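Local coordinates for VC0179-like protein (Escherichia coli, PDB 4XJ6) that probably makes cyclic dinucleotides such as cyclic GMP-AMP from nucleoside triphosphates, as a bacterial homologue of cyclic GMP-AMP synthase with a magnesium-dependent nucleotidyltransferase site, at residues A32-V37 / F107-S112; R38-D43 / D157-S162; K161-E164 / G169-F172. All blocks are in the same frame, centred on the assembly; numbering follows the deposited sequence.

Contact 1: A32-V37 / F107-S112; sequences ALRQIV and FWTQGS. With GH3 (3'-deoxy-guanosine-5'-triphosphate), chain D; GH3 (3'-deoxy-guanosine-5'-triphosphate), chain E.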
loop_
_atom_site.group_PDB
_atom_site.type_symbol
_atom_site.label_atom_id
_atom_site.label_comp_id
_atom_site.label_asym_id
_atom_site.label_seq_id
_atom_site.Cartn_x
_atom_site.Cartn_y
_atom_site.Cartn_z
ATOM N N ALA A 32 4.798 3.022 -15.830
ATOM C CA ALA A 32 4.845 2.109 -16.965
ATOM C C ALA A 32 4.558 0.682 -16.517
ATOM O O ALA A 32 3.851 -0.060 -17.194
ATOM C CB ALA A 32 6.200 2.196 -17.659
ATOM N N LEU A 33 5.107 0.311 -15.366
ATOM C CA LEU A 33 4.857 -1.002 -14.782
ATOM C C LEU A 33 3.387 -1.146 -14.391
ATOM O O LEU A 33 2.773 -2.194 -14.611
ATOM C CB LEU A 33 5.750 -1.230 -13.563
ATOM C CG LEU A 33 7.246 -1.401 -13.828
ATOM C CD1 LEU A 33 8.000 -1.585 -12.522
ATOM C CD2 LEU A 33 7.488 -2.581 -14.756
ATOM N N ARG A 34 2.830 -0.086 -13.811
ATOM C CA ARG A 34 1.426 -0.062 -13.418
ATOM C C ARG A 34 0.518 -0.184 -14.634
ATOM O O ARG A 34 -0.512 -0.859 -14.588
ATOM C CB ARG A 34 1.113 1.224 -12.654
ATOM C CG ARG A 34 -0.334 1.354 -12.208
ATOM C CD ARG A 34 -0.592 2.704 -11.553
ATOM N NE ARG A 34 -0.429 3.807 -12.495
ATOM C CZ ARG A 34 -0.489 5.092 -12.163
ATOM N NH1 ARG A 34 -0.705 5.449 -10.903
ATOM N NH2 ARG A 34 -0.328 6.026 -13.091
ATOM N N GLN A 35 0.911 0.470 -15.722
ATOM C CA GLN A 35 0.122 0.468 -16.946
ATOM C C GLN A 35 0.027 -0.930 -17.544
ATOM O O GLN A 35 -1.014 -1.315 -18.076
ATOM C CB GLN A 35 0.720 1.436 -17.966
ATOM C CG GLN A 35 -0.220 1.781 -19.104
ATOM C CD GLN A 35 0.425 2.689 -20.127
ATOM O OE1 GLN A 35 1.583 2.500 -20.497
ATOM N NE2 GLN A 35 -0.319 3.691 -20.584
ATOM N N ILE A 36 1.120 -1.681 -17.459
ATOM C CA ILE A 36 1.144 -3.067 -17.915
ATOM C C ILE A 36 0.089 -3.912 -17.198
ATOM O O ILE A 36 -0.615 -4.708 -17.819
ATOM C CB ILE A 36 2.536 -3.705 -17.698
ATOM C CG1 ILE A 36 3.587 -3.031 -18.586
ATOM C CG2 ILE A 36 2.488 -5.200 -17.973
ATOM C CD1 ILE A 36 5.011 -3.454 -18.275
ATOM N N VAL A 37 -0.019 -3.723 -15.887
ATOM C CA VAL A 37 -0.974 -4.469 -15.075
ATOM C C VAL A 37 -2.404 -4.025 -15.357
ATOM O O VAL A 37 -3.321 -4.846 -15.415
ATOM C CB VAL A 37 -0.666 -4.309 -13.577
ATOM C CG1 VAL A 37 -1.723 -5.000 -12.725
ATOM C CG2 VAL A 37 0.715 -4.862 -13.276
ATOM N N PHE A 107 -9.313 2.093 -12.687
ATOM C CA PHE A 107 -8.084 1.925 -11.920
ATOM C C PHE A 107 -7.657 3.233 -11.266
ATOM O O PHE A 107 -7.528 4.259 -11.933
ATOM C CB PHE A 107 -6.961 1.395 -12.814
ATOM C CG PHE A 107 -7.310 0.129 -13.539
ATOM C CD1 PHE A 107 -7.147 -1.104 -12.928
ATOM C CD2 PHE A 107 -7.798 0.170 -14.834
ATOM C CE1 PHE A 107 -7.466 -2.268 -13.594
ATOM C CE2 PHE A 107 -8.118 -0.993 -15.504
ATOM C CZ PHE A 107 -7.951 -2.214 -14.885
ATOM N N TRP A 108 -7.450 3.187 -9.954
ATOM C CA TRP A 108 -6.987 4.345 -9.202
ATOM C C TRP A 108 -5.984 3.919 -8.141
ATOM O O TRP A 108 -6.244 3.007 -7.356
ATOM C CB TRP A 108 -8.162 5.088 -8.556
ATOM C CG TRP A 108 -9.066 5.753 -9.550
ATOM C CD1 TRP A 108 -8.724 6.724 -10.444
ATOM C CD2 TRP A 108 -10.466 5.506 -9.742
ATOM N NE1 TRP A 108 -9.820 7.092 -11.186
ATOM C CE2 TRP A 108 -10.904 6.358 -10.775
ATOM C CE3 TRP A 108 -11.394 4.644 -9.143
ATOM C CZ2 TRP A 108 -12.220 6.378 -11.223
ATOM C CZ3 TRP A 108 -12.703 4.664 -9.592
ATOM C CH2 TRP A 108 -13.104 5.526 -10.621
ATOM N N THR A 109 -4.836 4.585 -8.125
ATOM C CA THR A 109 -3.782 4.278 -7.169
ATOM C C THR A 109 -4.096 4.850 -5.787
ATOM O O THR A 109 -4.516 6.000 -5.655
ATOM C CB THR A 109 -2.421 4.819 -7.650
ATOM O OG1 THR A 109 -2.145 4.316 -8.963
ATOM C CG2 THR A 109 -1.308 4.394 -6.710
ATOM N N GLN A 110 -3.902 4.030 -4.759
ATOM C CA GLN A 110 -4.019 4.488 -3.381
ATOM C C GLN A 110 -2.647 4.398 -2.721
ATOM O O GLN A 110 -1.694 3.913 -3.326
ATOM C CB GLN A 110 -5.053 3.654 -2.619
ATOM C CG GLN A 110 -4.590 2.242 -2.314
ATOM C CD GLN A 110 -5.730 1.302 -1.992
ATOM O OE1 GLN A 110 -6.650 1.125 -2.791
ATOM N NE2 GLN A 110 -5.673 0.684 -0.818
ATOM N N GLY A 111 -2.536 4.876 -1.488
ATOM C CA GLY A 111 -1.299 4.726 -0.745
ATOM C C GLY A 111 -0.206 5.720 -1.094
ATOM O O GLY A 111 -0.471 6.781 -1.660
ATOM N N SER A 112 1.030 5.351 -0.763
ATOM C CA SER A 112 2.172 6.264 -0.792
ATOM C C SER A 112 2.537 6.772 -2.184
ATOM O O SER A 112 3.166 7.821 -2.318
ATOM C CB SER A 112 3.395 5.586 -0.168
ATOM O OG SER A 112 3.845 4.504 -0.963
HETATM P PG GH3 D . 4.169 2.219 1.710
HETATM O O1G GH3 D . 4.940 1.562 2.828
HETATM O O2G GH3 D . 3.462 1.186 0.870
HETATM O O3G GH3 D . 5.123 2.986 0.828
HETATM O O3B GH3 D . 3.106 3.228 2.380
HETATM P PB GH3 D . 1.529 3.182 2.040
HETATM O O1B GH3 D . 0.916 4.527 2.340
HETATM O O2B GH3 D . 1.269 2.849 0.593
HETATM O O3A GH3 D . 0.922 2.078 3.049
HETATM P PA GH3 D . 0.313 0.674 2.553
HETATM O O1A GH3 D . 0.482 -0.349 3.653
HETATM O O2A GH3 D . 0.954 0.201 1.273
HETATM O "O5'" GH3 D . -1.254 0.936 2.294
HETATM C "C5'" GH3 D . -1.707 1.566 1.118
HETATM C "C4'" GH3 D . -3.139 2.038 1.321
HETATM O "O4'" GH3 D . -3.917 0.970 1.822
HETATM C "C3'" GH3 D . -3.268 3.172 2.322
HETATM C "C2'" GH3 D . -4.611 2.911 2.968
HETATM O "O2'" GH3 D . -5.609 3.663 2.319
HETATM C "C1'" GH3 D . -4.872 1.429 2.757
HETATM N N9 GH3 D . -4.643 0.723 4.025
HETATM C C8 GH3 D . -3.541 -0.038 4.319
HETATM N N7 GH3 D . -3.677 -0.536 5.571
HETATM C C5 GH3 D . -4.862 -0.107 6.071
HETATM C C6 GH3 D . -5.494 -0.319 7.289
HETATM O O6 GH3 D . -4.958 -1.016 8.147
HETATM N N1 GH3 D . -6.722 0.257 7.530
HETATM C C2 GH3 D . -7.321 1.037 6.565
HETATM N N2 GH3 D . -8.510 1.590 6.804
HETATM N N3 GH3 D . -6.687 1.244 5.357
HETATM C C4 GH3 D . -5.479 0.684 5.110
HETATM O O3A GH3 E . -0.037 -6.500 3.358
HETATM P PA GH3 E . -1.615 -6.371 3.647
HETATM O O1A GH3 E . -1.814 -5.556 4.902
HETATM O O2A GH3 E . -2.289 -7.720 3.751
HETATM O "O5'" GH3 E . -2.169 -5.535 2.388
HETATM C "C5'" GH3 E . -1.293 -4.745 1.614
HETATM C "C4'" GH3 E . -2.109 -3.902 0.647
HETATM O "O4'" GH3 E . -3.484 -4.142 0.858
HETATM C "C3'" GH3 E . -1.916 -2.405 0.817
HETATM C "C2'" GH3 E . -3.277 -1.828 0.457
HETATM O "O2'" GH3 E . -3.292 -1.423 -0.892
HETATM C "C1'" GH3 E . -4.257 -2.973 0.645
HETATM N N9 GH3 E . -5.016 -2.754 1.884
HETATM C C8 GH3 E . -4.651 -3.270 3.101
HETATM N N7 GH3 E . -5.566 -2.890 4.015
HETATM C C5 GH3 E . -6.513 -2.151 3.396
HETATM C C6 GH3 E . -7.657 -1.533 3.879
HETATM O O6 GH3 E . -7.940 -1.619 5.073
HETATM N N1 GH3 E . -8.466 -0.826 3.018
HETATM C C2 GH3 E . -8.132 -0.738 1.683
HETATM N N2 GH3 E . -8.923 -0.051 0.859
HETATM N N3 GH3 E . -6.988 -1.358 1.208
HETATM C C4 GH3 E . -6.188 -2.056 2.051
#

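Contact 2: R38-D43 / D157-S162; sequences RERTRD and DTSLKS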
loop_
_atom_site.group_PDB
_atom_site.type_symbol
_atom_site.label_atom_id
_atom_site.label_comp_id
_atom_site.label_asym_id
_atom_site.label_seq_id
_atom_site.Cartn_x
_atom_site.Cartn_y
_atom_site.Cartn_z
ATOM N N ARG A 38 -2.585 -2.721 -15.545
ATOM C CA ARG A 38 -3.900 -2.162 -15.837
ATOM C C ARG A 38 -4.438 -2.678 -17.169
ATOM O O ARG A 38 -5.590 -3.107 -17.258
ATOM C CB ARG A 38 -3.847 -0.632 -15.855
ATOM C CG ARG A 38 -3.603 -0.001 -14.491
ATOM C CD ARG A 38 -3.769 1.514 -14.536
ATOM N NE ARG A 38 -3.641 2.115 -13.210
ATOM C CZ ARG A 38 -3.896 3.392 -12.936
ATOM N NH1 ARG A 38 -4.302 4.214 -13.897
ATOM N NH2 ARG A 38 -3.752 3.848 -11.699
ATOM N N GLU A 39 -3.595 -2.634 -18.197
ATOM C CA GLU A 39 -3.985 -3.062 -19.536
ATOM C C GLU A 39 -4.327 -4.546 -19.581
ATOM O O GLU A 39 -5.255 -4.957 -20.274
ATOM C CB GLU A 39 -2.869 -2.745 -20.535
ATOM C CG GLU A 39 -2.682 -1.260 -20.799
ATOM C CD GLU A 39 -1.338 -0.942 -21.423
ATOM O OE1 GLU A 39 -0.500 -1.862 -21.535
ATOM O OE2 GLU A 39 -1.120 0.228 -21.803
ATOM N N ARG A 40 -3.574 -5.344 -18.832
ATOM C CA ARG A 40 -3.819 -6.778 -18.763
ATOM C C ARG A 40 -5.138 -7.083 -18.055
ATOM O O ARG A 40 -5.897 -7.950 -18.486
ATOM C CB ARG A 40 -2.663 -7.484 -18.053
ATOM C CG ARG A 40 -2.854 -8.977 -17.877
ATOM C CD ARG A 40 -3.104 -9.658 -19.207
ATOM N NE ARG A 40 -2.006 -9.456 -20.147
ATOM C CZ ARG A 40 -0.997 -10.305 -20.310
ATOM N NH1 ARG A 40 -0.942 -11.417 -19.591
ATOM N NH2 ARG A 40 -0.041 -10.042 -21.191
ATOM N N THR A 41 -5.407 -6.365 -16.970
ATOM C CA THR A 41 -6.654 -6.535 -16.234
ATOM C C THR A 41 -7.843 -6.085 -17.071
ATOM O O THR A 41 -8.917 -6.680 -17.014
ATOM C CB THR A 41 -6.633 -5.756 -14.913
ATOM O OG1 THR A 41 -5.534 -6.213 -14.114
ATOM C CG2 THR A 41 -7.937 -5.956 -14.143
ATOM N N ARG A 42 -7.642 -5.029 -17.853
ATOM C CA ARG A 42 -8.657 -4.580 -18.798
ATOM C C ARG A 42 -8.972 -5.681 -19.801
ATOM O O ARG A 42 -10.137 -5.984 -20.066
ATOM C CB ARG A 42 -8.204 -3.320 -19.537
ATOM C CG ARG A 42 -8.580 -2.022 -18.848
ATOM C CD ARG A 42 -8.361 -0.828 -19.768
ATOM N NE ARG A 42 -6.978 -0.361 -19.758
ATOM C CZ ARG A 42 -6.551 0.682 -19.054
ATOM N NH1 ARG A 42 -7.401 1.367 -18.300
ATOM N NH2 ARG A 42 -5.276 1.043 -19.104
ATOM N N ASP A 43 -7.919 -6.272 -20.358
ATOM C CA ASP A 43 -8.050 -7.383 -21.291
ATOM C C ASP A 43 -8.823 -8.547 -20.680
ATOM O O ASP A 43 -9.769 -9.056 -21.281
ATOM C CB ASP A 43 -6.670 -7.861 -21.747
ATOM C CG ASP A 43 -6.000 -6.891 -22.697
ATOM O OD1 ASP A 43 -6.709 -6.057 -23.295
ATOM O OD2 ASP A 43 -4.765 -6.970 -22.857
ATOM N N ASP A 157 -6.740 -12.323 -10.190
ATOM C CA ASP A 157 -5.770 -13.411 -10.161
ATOM C C ASP A 157 -5.365 -13.808 -11.574
ATOM O O ASP A 157 -4.190 -14.038 -11.848
ATOM C CB ASP A 157 -6.336 -14.621 -9.418
ATOM C CG ASP A 157 -6.423 -14.399 -7.923
ATOM O OD1 ASP A 157 -5.942 -13.351 -7.448
ATOM O OD2 ASP A 157 -6.960 -15.284 -7.222
ATOM N N THR A 158 -6.347 -13.873 -12.467
ATOM C CA THR A 158 -6.096 -14.181 -13.870
ATOM C C THR A 158 -5.090 -13.214 -14.483
ATOM O O THR A 158 -4.157 -13.626 -15.171
ATOM C CB THR A 158 -7.396 -14.141 -14.694
ATOM O OG1 THR A 158 -8.278 -15.177 -14.247
ATOM C CG2 THR A 158 -7.104 -14.351 -16.166
ATOM N N SER A 159 -5.283 -11.926 -14.218
ATOM C CA SER A 159 -4.405 -10.891 -14.751
ATOM C C SER A 159 -2.963 -11.048 -14.275
ATOM O O SER A 159 -2.033 -11.048 -15.080
ATOM C CB SER A 159 -4.926 -9.510 -14.366
ATOM O OG SER A 159 -4.083 -8.495 -14.867
ATOM N N LEU A 160 -2.784 -11.183 -12.966
ATOM C CA LEU A 160 -1.450 -11.237 -12.379
ATOM C C LEU A 160 -0.747 -12.566 -12.655
ATOM O O LEU A 160 0.466 -12.599 -12.858
ATOM C CB LEU A 160 -1.531 -10.983 -10.874
ATOM C CG LEU A 160 -2.204 -9.663 -10.489
ATOM C CD1 LEU A 160 -2.225 -9.487 -8.978
ATOM C CD2 LEU A 160 -1.522 -8.478 -11.170
ATOM N N LYS A 161 -1.509 -13.657 -12.665
ATOM C CA LYS A 161 -0.944 -14.972 -12.953
ATOM C C LYS A 161 -0.565 -15.101 -14.424
ATOM O O LYS A 161 0.349 -15.852 -14.773
ATOM C CB LYS A 161 -1.923 -16.078 -12.565
ATOM C CG LYS A 161 -1.990 -16.340 -11.069
ATOM C CD LYS A 161 -3.049 -17.377 -10.731
ATOM C CE LYS A 161 -2.479 -18.463 -9.835
ATOM N NZ LYS A 161 -3.403 -18.826 -8.727
ATOM N N SER A 162 -1.263 -14.369 -15.288
ATOM C CA SER A 162 -0.921 -14.350 -16.706
ATOM C C SER A 162 0.377 -13.580 -16.918
ATOM O O SER A 162 1.175 -13.918 -17.789
ATOM C CB SER A 162 -2.050 -13.729 -17.531
ATOM O OG SER A 162 -2.130 -12.329 -17.316
#

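Contact 3: K161-E164 / G169-F172; sequences KSLE and GWVF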
loop_
_atom_site.group_PDB
_atom_site.type_symbol
_atom_site.label_atom_id
_atom_site.label_comp_id
_atom_site.label_asym_id
_atom_site.label_seq_id
_atom_site.Cartn_x
_atom_site.Cartn_y
_atom_site.Cartn_z
ATOM N N LYS A 161 -1.509 -13.657 -12.665
ATOM C CA LYS A 161 -0.944 -14.972 -12.953
ATOM C C LYS A 161 -0.565 -15.101 -14.424
ATOM O O LYS A 161 0.349 -15.852 -14.773
ATOM C CB LYS A 161 -1.923 -16.078 -12.565
ATOM C CG LYS A 161 -1.990 -16.340 -11.069
ATOM C CD LYS A 161 -3.049 -17.377 -10.731
ATOM C CE LYS A 161 -2.479 -18.463 -9.835
ATOM N NZ LYS A 161 -3.403 -18.826 -8.727
ATOM N N SER A 162 -1.263 -14.369 -15.288
ATOM C CA SER A 162 -0.921 -14.350 -16.706
ATOM C C SER A 162 0.377 -13.580 -16.918
ATOM O O SER A 162 1.175 -13.918 -17.789
ATOM C CB SER A 162 -2.050 -13.729 -17.531
ATOM O OG SER A 162 -2.130 -12.329 -17.316
ATOM N N LEU A 163 0.571 -12.539 -16.116
ATOM C CA LEU A 163 1.802 -11.759 -16.144
ATOM C C LEU A 163 2.960 -12.581 -15.581
ATOM O O LEU A 163 4.082 -12.523 -16.092
ATOM C CB LEU A 163 1.639 -10.460 -15.354
ATOM C CG LEU A 163 0.687 -9.427 -15.956
ATOM C CD1 LEU A 163 0.573 -8.211 -15.051
ATOM C CD2 LEU A 163 1.166 -9.023 -17.339
ATOM N N GLU A 164 2.673 -13.344 -14.529
ATOM C CA GLU A 164 3.651 -14.240 -13.924
ATOM C C GLU A 164 4.139 -15.286 -14.919
ATOM O O GLU A 164 5.340 -15.497 -15.081
ATOM C CB GLU A 164 3.046 -14.929 -12.700
ATOM C CG GLU A 164 3.890 -16.064 -12.148
ATOM C CD GLU A 164 3.249 -16.748 -10.959
ATOM O OE1 GLU A 164 2.225 -17.441 -11.140
ATOM O OE2 GLU A 164 3.770 -16.588 -9.837
ATOM N N GLY A 169 10.788 -13.268 -13.560
ATOM C CA GLY A 169 10.995 -12.271 -12.524
ATOM C C GLY A 169 9.682 -11.737 -11.986
ATOM O O GLY A 169 9.649 -11.029 -10.979
ATOM N N TRP A 170 8.595 -12.078 -12.671
ATOM C CA TRP A 170 7.257 -11.683 -12.249
ATOM C C TRP A 170 6.605 -12.819 -11.465
ATOM O O TRP A 170 6.317 -13.879 -12.023
ATOM C CB TRP A 170 6.399 -11.301 -13.458
ATOM C CG TRP A 170 6.863 -10.058 -14.171
ATOM C CD1 TRP A 170 8.115 -9.805 -14.652
ATOM C CD2 TRP A 170 6.070 -8.909 -14.496
ATOM N NE1 TRP A 170 8.154 -8.570 -15.247
ATOM C CE2 TRP A 170 6.912 -7.999 -15.165
ATOM C CE3 TRP A 170 4.734 -8.560 -14.282
ATOM C CZ2 TRP A 170 6.462 -6.764 -15.623
ATOM C CZ3 TRP A 170 4.288 -7.333 -14.737
ATOM C CH2 TRP A 170 5.151 -6.449 -15.399
ATOM N N VAL A 171 6.381 -12.600 -10.172
ATOM C CA VAL A 171 5.840 -13.642 -9.302
ATOM C C VAL A 171 4.559 -13.204 -8.593
ATOM O O VAL A 171 4.522 -12.157 -7.946
ATOM C CB VAL A 171 6.875 -14.073 -8.242
ATOM C CG1 VAL A 171 6.240 -15.010 -7.223
ATOM C CG2 VAL A 171 8.076 -14.731 -8.906
ATOM N N PHE A 172 3.518 -14.020 -8.714
ATOM C CA PHE A 172 2.236 -13.734 -8.083
ATOM C C PHE A 172 2.232 -14.126 -6.607
ATOM O O PHE A 172 2.752 -15.178 -6.233
ATOM C CB PHE A 172 1.111 -14.460 -8.824
ATOM C CG PHE A 172 -0.224 -14.369 -8.135
ATOM C CD1 PHE A 172 -0.957 -13.196 -8.168
ATOM C CD2 PHE A 172 -0.747 -15.459 -7.458
ATOM C CE1 PHE A 172 -2.181 -13.106 -7.537
ATOM C CE2 PHE A 172 -1.971 -15.378 -6.824
ATOM C CZ PHE A 172 -2.691 -14.198 -6.865
#

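Contact 1: A32-V37 / F107-S112
Arg-34 leaves helix 24-57 with CG trans to the backbone N and then bends at chi3 (65°), which swings its guanidinium round to Thr-109, whose own first torsion sets OG1 beside the backbone N. NH1 of Arg-34 gives a hydrogen bond to OG1 of Thr-109 at 2.7 Å. The bond is bent (135° at the hydrogen), and the hydroxyl is tilted from the guanidinium plane. CD of Arg-34 passes 3.4 Å from the same OG1, making this hydroxyl the point where the arginine meets the strand. OG1 also bonds to OD1 of Asp-132, an oxygen that takes a salt bridge from Arg-38 as well, so two arginines of the helix gather where threonine and carboxylate meet. Further along the chain, Gly-111 and Ser-112 form the Gly-Ser element of the nucleotidyltransferase fold, which receives the triphosphate. Here Ser-112 holds the nucleotide of chain D twice: its N reaches O2B at 2.9 Å with a fairly straight bond (161°), and its OG reaches O3G at 2.7 Å. Gly-111, at positive phi, brings CA to 3.5 Å from O2B of the same nucleotide. Gln-110 turns to the sugar, donating from NE2 to O4' of the chain D nucleotide at 3.2 Å, while its OE1 is bonded to OH of Tyr-195. The same NE2 lies 3.2 Å from N3 of the guanine in chain E, so this nitrogen is near both nucleotides.

Contact 2: R38-D43 / D157-S162
Arg-40 is the first residue of 38-43 to reach the other helix. CG stands trans to the backbone N (chi1 177°), and successive bends at chi2 and chi3 fold the chain back over 157-162 instead of letting it run straight out. In folding, CG of Arg-40 passes 3.3 Å from OG of Ser-159, and the guanidinium arrives edge-on at Ser-162. NH1 of Arg-40 donates to OG of Ser-162 at 2.7 Å, with that oxygen close to the guanidinium plane and 148° at the hydrogen. The other terminal nitrogen, NH2, makes a salt bridge with Glu-166 a turn further along helix 149-166. Thr-41 comes next, nearest in backbone to Ser-159 (CA to CA 5.1 Å). OG of Ser-159 donates to OG1 of Thr-41 at 2.8 Å, and OG1 is bonded in turn to the carbonyl of Val-37 in its own helix. The methyl of Thr-41 faces away from this pair, against the Phe-107 ring. The short axes of the two segments approach to 8.7 Å and their directions lie 127° apart, a steep crossing whose centre is filled by small hydroxylated side chains. On the far helix, OG of Ser-162 passes its hydrogen to O of Ser-159 at 2.6 Å, arriving above the carbonyl plane. Each buried hydroxyl named here is thus tied into a chain of bonds, and the helices are joined by polar contacts, and the guanidinium of Arg-40 has a second anchor in the carboxylate of Glu-166.

Contact 3: K161-E164 / G169-F172
Phe-172 N gives its hydrogen to OE2 of Glu-164 at 2.8 Å in a nearly straight bond (166°), though it meets the oxygen from above the carboxylate plane. Glu-164 reaches there with CG trans to the backbone N (chi1 169°) and an extended chain that carries the carboxylate to the Phe-172 amide; OE2 comes within 3.6 Å of Phe-172 CB, and the carboxylate stands almost perpendicular to the phenyl ring. Strand 170-174 pairs with strand 179-183 on its inner side, where the backbones of Val-171 and Lys-182 are hydrogen-bonded, so Glu-164 takes up an amide that faces the other way, on the outer edge of the nucleotidyltransferase sheet. Next to it, CA of Glu-164 approaches O of Trp-170 at 3.3 Å in a CA-H...O contact. Helix 149-166 and the strand are joined by a short turn through Gly-169, whose phi is positive. Beside the polar bond, CG of Lys-161 sits over one face of the Phe-172 ring, 4.2 Å from its centroid, a CH-pi contact displaced toward the rim. At the turn end, CB of Leu-163 meets CE3 of Trp-170 at 3.8 Å, and both residues also pack on Ile-36 of helix 24-57.

From the N terminus, helix 24-57 supplies 32-37 to contact 1 and, directly after it, 38-43 to contact 2. Contact 1 closes a largely helical loop that brings the chain back to strand 106-110, the strand leading into the nucleotide site. Contact 2 opens before 107-112 is reached and closes later, on helix 149-166, so the two loops cross. Contact 3 follows contact 1 in series, starts on the residues where contact 2 ends, and closes the short turn from helix 149-166 to strand 170-174. Together they tie the long N-terminal helix to the sheet and its flanking helix; Val-37 touching Leu-163 and Thr-41 touching Phe-107 join them side by side.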